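PDB 4QO6: adenylate cyclase-like protein from Chlamydia trachomatis, which forms part of the inner-membrane ring of the type III secretion system as the structural protein CdsD, here represented by its periplasmic region. Local coordinates for residues N32-L36 with F60-D65; F37-R43 with D65-D71. All blocks are in the same frame, centred on the assembly; numbering follows the deposited sequence.

Contact 1: N32-L36 with F60-D65; sequences NNGQL and FVKSVD
Gly34 and Lys62 open the pairing of 32-36 with 60-65. Gly34 O takes the Lys62 N-H at 2.9 Å, the donor standing out of the carbonyl plane. A weak second bond reaches the same oxygen from Ser63 N. Gly34 CA lies beside Lys62 CG; the lysine chain bends at chi2 and leads away, and NZ bonds to Ser59 O.

Gln35 pairs with Ser63. With CG anti to the backbone N (chi1 173°) and a bend at chi2, its chain runs alongside Ser63 and brings NE2 to the hydroxyl. NE2 donates to Ser63 OG at 2.7 Å, with OG 20° out of the amide plane. Both residues are partly exposed, on the same face of the sheet.

Leu36 N binds Ser63 O at 2.7 Å, nearly straight at 176°. Leu36 O accepts Asp65 N, also at 2.7 Å. On the other face, Leu36 CB meets Val61 CG1 at 4.1 Å. Leu36 is buried there against Ile15, Val55 and Phe27, so helices 10-19 and 45-56 cover this side.

Gly34, with its positive phi, and Gln35 sit together opposite Asn30 of strand 26-30, a G1 beta bulge. From there strand 35-39 runs parallel to strand 63-70 in the mixed sheet of the CdsD PD1 domain.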
loop_
_atom_site.group_PDB
_atom_site.type_symbol
_atom_site.label_atom_id
_atom_site.label_comp_id
_atom_site.label_asym_id
_atom_site.label_seq_id
_atom_site.Cartn_x
_atom_site.Cartn_y
_atom_site.Cartn_z
ATOM N N ASN A 32 35.495 -4.259 29.165
ATOM C CA ASN A 32 36.720 -3.490 29.459
ATOM C C ASN A 32 36.496 -1.994 29.687
ATOM O O ASN A 32 37.158 -1.384 30.523
ATOM C CB ASN A 32 37.756 -3.630 28.331
ATOM C CG ASN A 32 38.116 -5.078 28.023
ATOM O OD1 ASN A 32 38.238 -5.461 26.852
ATOM N ND2 ASN A 32 38.289 -5.891 29.067
ATOM N N ASN A 33 35.590 -1.387 28.931
ATOM C CA ASN A 33 35.308 0.043 29.092
ATOM C C ASN A 33 33.835 0.363 29.465
ATOM O O ASN A 33 33.454 1.517 29.550
ATOM C CB ASN A 33 35.767 0.813 27.827
ATOM C CG ASN A 33 34.927 0.486 26.587
ATOM O OD1 ASN A 33 34.451 -0.631 26.424
ATOM N ND2 ASN A 33 34.763 1.461 25.696
ATOM N N GLY A 34 33.010 -0.658 29.691
ATOM C CA GLY A 34 31.592 -0.442 30.013
ATOM C C GLY A 34 30.713 0.127 28.896
ATOM O O GLY A 34 29.622 0.624 29.163
ATOM N N GLN A 35 31.188 0.034 27.660
ATOM C CA GLN A 35 30.520 0.626 26.520
ATOM C C GLN A 35 29.490 -0.312 25.893
ATOM O O GLN A 35 29.801 -1.470 25.579
ATOM C CB GLN A 35 31.533 1.019 25.439
ATOM C CG GLN A 35 30.836 1.474 24.166
ATOM C CD GLN A 35 31.628 2.509 23.413
ATOM O OE1 GLN A 35 32.401 2.188 22.512
ATOM N NE2 GLN A 35 31.450 3.766 23.792
ATOM N N LEU A 36 28.282 0.201 25.702
ATOM C CA LEU A 36 27.238 -0.523 24.962
ATOM C C LEU A 36 27.128 0.045 23.560
ATOM O O LEU A 36 26.938 1.243 23.369
ATOM C CB LEU A 36 25.898 -0.411 25.679
ATOM C CG LEU A 36 24.714 -1.254 25.200
ATOM C CD1 LEU A 36 24.863 -2.725 25.448
ATOM C CD2 LEU A 36 23.437 -0.796 25.868
ATOM N N PHE A 60 26.053 -0.648 35.198
ATOM C CA PHE A 60 27.303 -1.151 34.560
ATOM C C PHE A 60 27.601 -0.587 33.143
ATOM O O PHE A 60 28.653 -0.861 32.553
ATOM C CB PHE A 60 27.294 -2.689 34.543
ATOM C CG PHE A 60 26.069 -3.291 33.903
ATOM C CD1 PHE A 60 25.994 -3.446 32.538
ATOM C CD2 PHE A 60 25.005 -3.708 34.669
ATOM C CE1 PHE A 60 24.881 -4.001 31.948
ATOM C CE2 PHE A 60 23.867 -4.239 34.088
ATOM C CZ PHE A 60 23.808 -4.403 32.728
ATOM N N VAL A 61 26.675 0.205 32.605
ATOM C CA VAL A 61 26.815 0.796 31.282
ATOM C C VAL A 61 27.270 2.228 31.497
ATOM O O VAL A 61 26.536 3.047 32.101
ATOM C CB VAL A 61 25.500 0.730 30.466
ATOM C CG1 VAL A 61 25.600 1.583 29.214
ATOM C CG2 VAL A 61 25.189 -0.726 30.086
ATOM N N LYS A 62 28.487 2.491 31.025
ATOM C CA LYS A 62 29.157 3.766 31.183
ATOM C C LYS A 62 28.953 4.611 29.983
ATOM O O LYS A 62 28.803 5.839 30.136
ATOM C CB LYS A 62 30.646 3.577 31.378
ATOM C CG LYS A 62 31.009 2.683 32.554
ATOM C CD LYS A 62 30.439 3.233 33.856
ATOM C CE LYS A 62 30.491 2.200 34.976
ATOM N NZ LYS A 62 29.414 2.511 35.950
ATOM N N SER A 63 28.958 3.999 28.792
ATOM C CA SER A 63 28.589 4.760 27.602
ATOM C C SER A 63 27.768 3.953 26.595
ATOM O O SER A 63 27.776 2.716 26.609
ATOM C CB SER A 63 29.838 5.308 26.923
ATOM O OG SER A 63 30.540 4.267 26.299
ATOM N N VAL A 64 27.046 4.688 25.761
ATOM C CA VAL A 64 26.200 4.118 24.733
ATOM C C VAL A 64 26.623 4.641 23.334
ATOM O O VAL A 64 26.702 5.833 23.129
ATOM C CB VAL A 64 24.743 4.434 25.021
ATOM C CG1 VAL A 64 23.863 3.856 23.920
ATOM C CG2 VAL A 64 24.330 3.849 26.406
ATOM N N ASP A 65 26.962 3.736 22.426
ATOM C CA ASP A 65 27.214 4.082 21.061
ATOM C C ASP A 65 25.925 3.732 20.265
ATOM O O ASP A 65 25.627 2.582 19.946
ATOM C CB ASP A 65 28.471 3.342 20.534
ATOM C CG ASP A 65 28.862 3.791 19.109
ATOM O OD1 ASP A 65 27.987 3.915 18.236
ATOM O OD2 ASP A 65 30.038 4.061 18.847
#

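Contact 2: F37-R43 with D65-D71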
loop_
_atom_site.group_PDB
_atom_site.type_symbol
_atom_site.label_atom_id
_atom_site.label_comp_id
_atom_site.label_asym_id
_atom_site.label_seq_id
_atom_site.Cartn_x
_atom_site.Cartn_y
_atom_site.Cartn_z
ATOM N N PHE A 37 27.232 -0.816 22.572
ATOM C CA PHE A 37 26.976 -0.420 21.205
ATOM C C PHE A 37 25.616 -0.973 20.783
ATOM O O PHE A 37 25.409 -2.166 20.830
ATOM C CB PHE A 37 28.096 -1.000 20.351
ATOM C CG PHE A 37 27.910 -0.844 18.869
ATOM C CD1 PHE A 37 27.303 -1.812 18.145
ATOM C CD2 PHE A 37 28.458 0.209 18.204
ATOM C CE1 PHE A 37 27.177 -1.716 16.764
ATOM C CE2 PHE A 37 28.360 0.319 16.818
ATOM C CZ PHE A 37 27.698 -0.646 16.098
ATOM N N LEU A 38 24.692 -0.107 20.387
ATOM C CA LEU A 38 23.369 -0.497 19.925
ATOM C C LEU A 38 23.184 -0.272 18.416
ATOM O O LEU A 38 23.514 0.823 17.909
ATOM C CB LEU A 38 22.350 0.406 20.579
ATOM C CG LEU A 38 22.177 0.282 22.090
ATOM C CD1 LEU A 38 21.116 1.251 22.597
ATOM C CD2 LEU A 38 21.801 -1.168 22.405
ATOM N N ILE A 39 22.549 -1.245 17.763
ATOM C CA ILE A 39 22.133 -1.123 16.369
ATOM C C ILE A 39 20.721 -1.652 16.151
ATOM O O ILE A 39 20.201 -2.394 16.996
ATOM C CB ILE A 39 23.193 -1.802 15.435
ATOM C CG1 ILE A 39 23.042 -1.329 13.986
ATOM C CG2 ILE A 39 23.137 -3.314 15.434
ATOM C CD1 ILE A 39 24.247 -1.692 13.128
ATOM N N GLY A 40 20.085 -1.242 15.049
ATOM C CA GLY A 40 18.761 -1.764 14.574
ATOM C C GLY A 40 17.759 -0.623 14.359
ATOM O O GLY A 40 18.199 0.460 14.047
ATOM N N HIS A 41 16.434 -0.864 14.496
ATOM C CA HIS A 41 15.335 0.066 14.204
ATOM C C HIS A 41 14.371 0.200 15.402
ATOM O O HIS A 41 14.049 -0.826 16.072
ATOM C CB HIS A 41 14.486 -0.486 13.048
ATOM C CG HIS A 41 15.252 -0.673 11.772
ATOM N ND1 HIS A 41 15.224 0.236 10.738
ATOM C CD2 HIS A 41 16.103 -1.648 11.389
ATOM C CE1 HIS A 41 16.019 -0.179 9.770
ATOM N NE2 HIS A 41 16.555 -1.330 10.142
ATOM N N VAL A 42 13.857 1.418 15.589
ATOM C CA VAL A 42 12.684 1.688 16.421
ATOM C C VAL A 42 11.647 2.427 15.601
ATOM O O VAL A 42 11.972 3.038 14.562
ATOM C CB VAL A 42 13.003 2.486 17.729
ATOM C CG1 VAL A 42 13.963 1.712 18.622
ATOM C CG2 VAL A 42 13.625 3.795 17.404
ATOM N N ARG A 43 10.389 2.351 16.061
ATOM C CA ARG A 43 9.226 3.071 15.407
ATOM C C ARG A 43 9.464 4.598 15.203
ATOM O O ARG A 43 9.213 5.108 14.115
ATOM C CB ARG A 43 7.964 2.838 16.254
ATOM C CG ARG A 43 6.679 3.468 15.720
ATOM C CD ARG A 43 5.455 3.117 16.530
ATOM N NE ARG A 43 5.658 3.502 17.937
ATOM C CZ ARG A 43 4.701 3.632 18.860
ATOM N NH1 ARG A 43 3.410 3.447 18.566
ATOM N NH2 ARG A 43 5.051 3.997 20.089
ATOM N N ASP A 65 26.962 3.736 22.426
ATOM C CA ASP A 65 27.214 4.082 21.061
ATOM C C ASP A 65 25.925 3.732 20.265
ATOM O O ASP A 65 25.627 2.582 19.946
ATOM C CB ASP A 65 28.471 3.342 20.534
ATOM C CG ASP A 65 28.862 3.791 19.109
ATOM O OD1 ASP A 65 27.987 3.915 18.236
ATOM O OD2 ASP A 65 30.038 4.061 18.847
ATOM N N ASP A 66 25.185 4.758 19.906
ATOM C CA ASP A 66 23.807 4.600 19.416
ATOM C C ASP A 66 23.728 4.642 17.907
ATOM O O ASP A 66 23.892 5.715 17.321
ATOM C CB ASP A 66 22.936 5.726 20.004
ATOM C CG ASP A 66 21.632 5.898 19.258
ATOM O OD1 ASP A 66 21.210 4.962 18.592
ATOM O OD2 ASP A 66 21.033 6.997 19.314
ATOM N N ASN A 67 23.472 3.496 17.285
ATOM C CA ASN A 67 23.320 3.407 15.822
ATOM C C ASN A 67 21.928 2.877 15.416
ATOM O O ASN A 67 21.733 2.080 14.483
ATOM C CB ASN A 67 24.418 2.531 15.296
ATOM C CG ASN A 67 25.784 3.075 15.633
ATOM O OD1 ASN A 67 26.345 3.859 14.862
ATOM N ND2 ASN A 67 26.350 2.653 16.751
ATOM N N VAL A 68 20.940 3.306 16.164
ATOM C CA VAL A 68 19.604 2.824 15.969
ATOM C C VAL A 68 18.892 3.800 15.020
ATOM O O VAL A 68 18.917 4.984 15.242
ATOM C CB VAL A 68 18.861 2.775 17.319
ATOM C CG1 VAL A 68 17.413 2.370 17.106
ATOM C CG2 VAL A 68 19.522 1.801 18.257
ATOM N N ILE A 69 18.273 3.273 14.000
ATOM C CA ILE A 69 17.459 3.996 13.027
ATOM C C ILE A 69 16.049 4.345 13.555
ATOM O O ILE A 69 15.302 3.476 14.061
ATOM C CB ILE A 69 17.279 3.113 11.776
ATOM C CG1 ILE A 69 18.656 2.657 11.185
ATOM C CG2 ILE A 69 16.436 3.798 10.741
ATOM C CD1 ILE A 69 19.686 3.775 11.059
ATOM N N ASP A 70 15.689 5.615 13.424
ATOM C CA ASP A 70 14.339 6.097 13.651
ATOM C C ASP A 70 13.543 5.902 12.331
ATOM O O ASP A 70 13.691 6.629 11.348
ATOM C CB ASP A 70 14.433 7.557 14.075
ATOM C CG ASP A 70 13.084 8.276 14.100
ATOM O OD1 ASP A 70 12.094 7.681 13.663
ATOM O OD2 ASP A 70 13.033 9.442 14.596
ATOM N N ASP A 71 12.750 4.864 12.267
ATOM C CA ASP A 71 12.067 4.532 11.024
ATOM C C ASP A 71 11.140 5.653 10.548
ATOM O O ASP A 71 10.972 5.830 9.330
ATOM C CB ASP A 71 11.316 3.224 11.155
ATOM C CG ASP A 71 12.230 2.011 11.204
ATOM O OD1 ASP A 71 13.428 2.111 10.881
ATOM O OD2 ASP A 71 11.743 0.914 11.527
#
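Leu38 and Asp66 pair in parallel where strand 37-39 runs beside strand 65-70, the axes 4.6 Å apart and nearly parallel. The chain changes direction at Gly40, and His41-Val42 then pairs with Ile69-Asp70. Strand 41-42, helix 45-56 and strand 63-70 make a beta-alpha-beta unit.

Leu38 is bonded through both its backbone N, to Asp65 O, and its O, which accepts Asn67 N at 2.7 Å. Further on, Gly40 O accepts Ile69 N, and Val42 N binds Ile69 O at 2.9 Å. Asp71 N closes the ladder on Val42 O. In the backbone shape of Gly40, a beta carbon would crowd the carbonyl O of Ile39.

Val68 is buried between Leu38 and Val42, which are buried as well. Its CG2 meets Leu38 CB at 3.9 Å, while its CG1 meets Val42 CG1 at 3.8 Å. Helix 45-56 packs on this face, where Asp66 forms a salt bridge with Lys48. Asp66 OD1 also accepts Val68 N, an Asx turn.

On the other face, the Phe37 ring and the Asp65 carboxylate lie side by side, their planes 51° apart. Asn67 crosses Phe37 at about a right angle, and its ND2 approaches obliquely, 3.1 Å from Phe37 CE2. The same ND2 makes a bent bond to the anti side of Asp65 OD1, modelled doubtfully short.

Ile69 CG1 lies over one face of the His41 ring, and Tyr126 meets that ring edge-to-face. His41 CG lies beside its own backbone N (chi1 -60°), which brings ND1 to Asp71. Asp71 OD2 accepts from Gly99 N, just before strand 100-107 of the next sheet. Asp71 OD1, 8° out of the His41 ring plane, takes the ND1-H through its syn lone pair at 2.6 Å.

Contacts 1 and 2 are successive lengths of one parallel pairing between strands 35-39 and 63-70, and contact 2 carries it on to strand 41-42. They share Asp65, and Val64 CG1 of contact 1 packs on Leu38 CD1 of contact 2 at 4.0 Å. Both are partly buried, with a largely apolar face toward helix 45-56. The centre of contact 1 is about 41 Å from the centre of the chain, that of contact 2 about 25 Å. Contact 1 has one amide-hydroxyl bond between side chains and little apolar contact. Contact 2 buries more surface and adds valine packing and a histidine-carboxylate bond, near where strand 63-70 passes into helix 71-83.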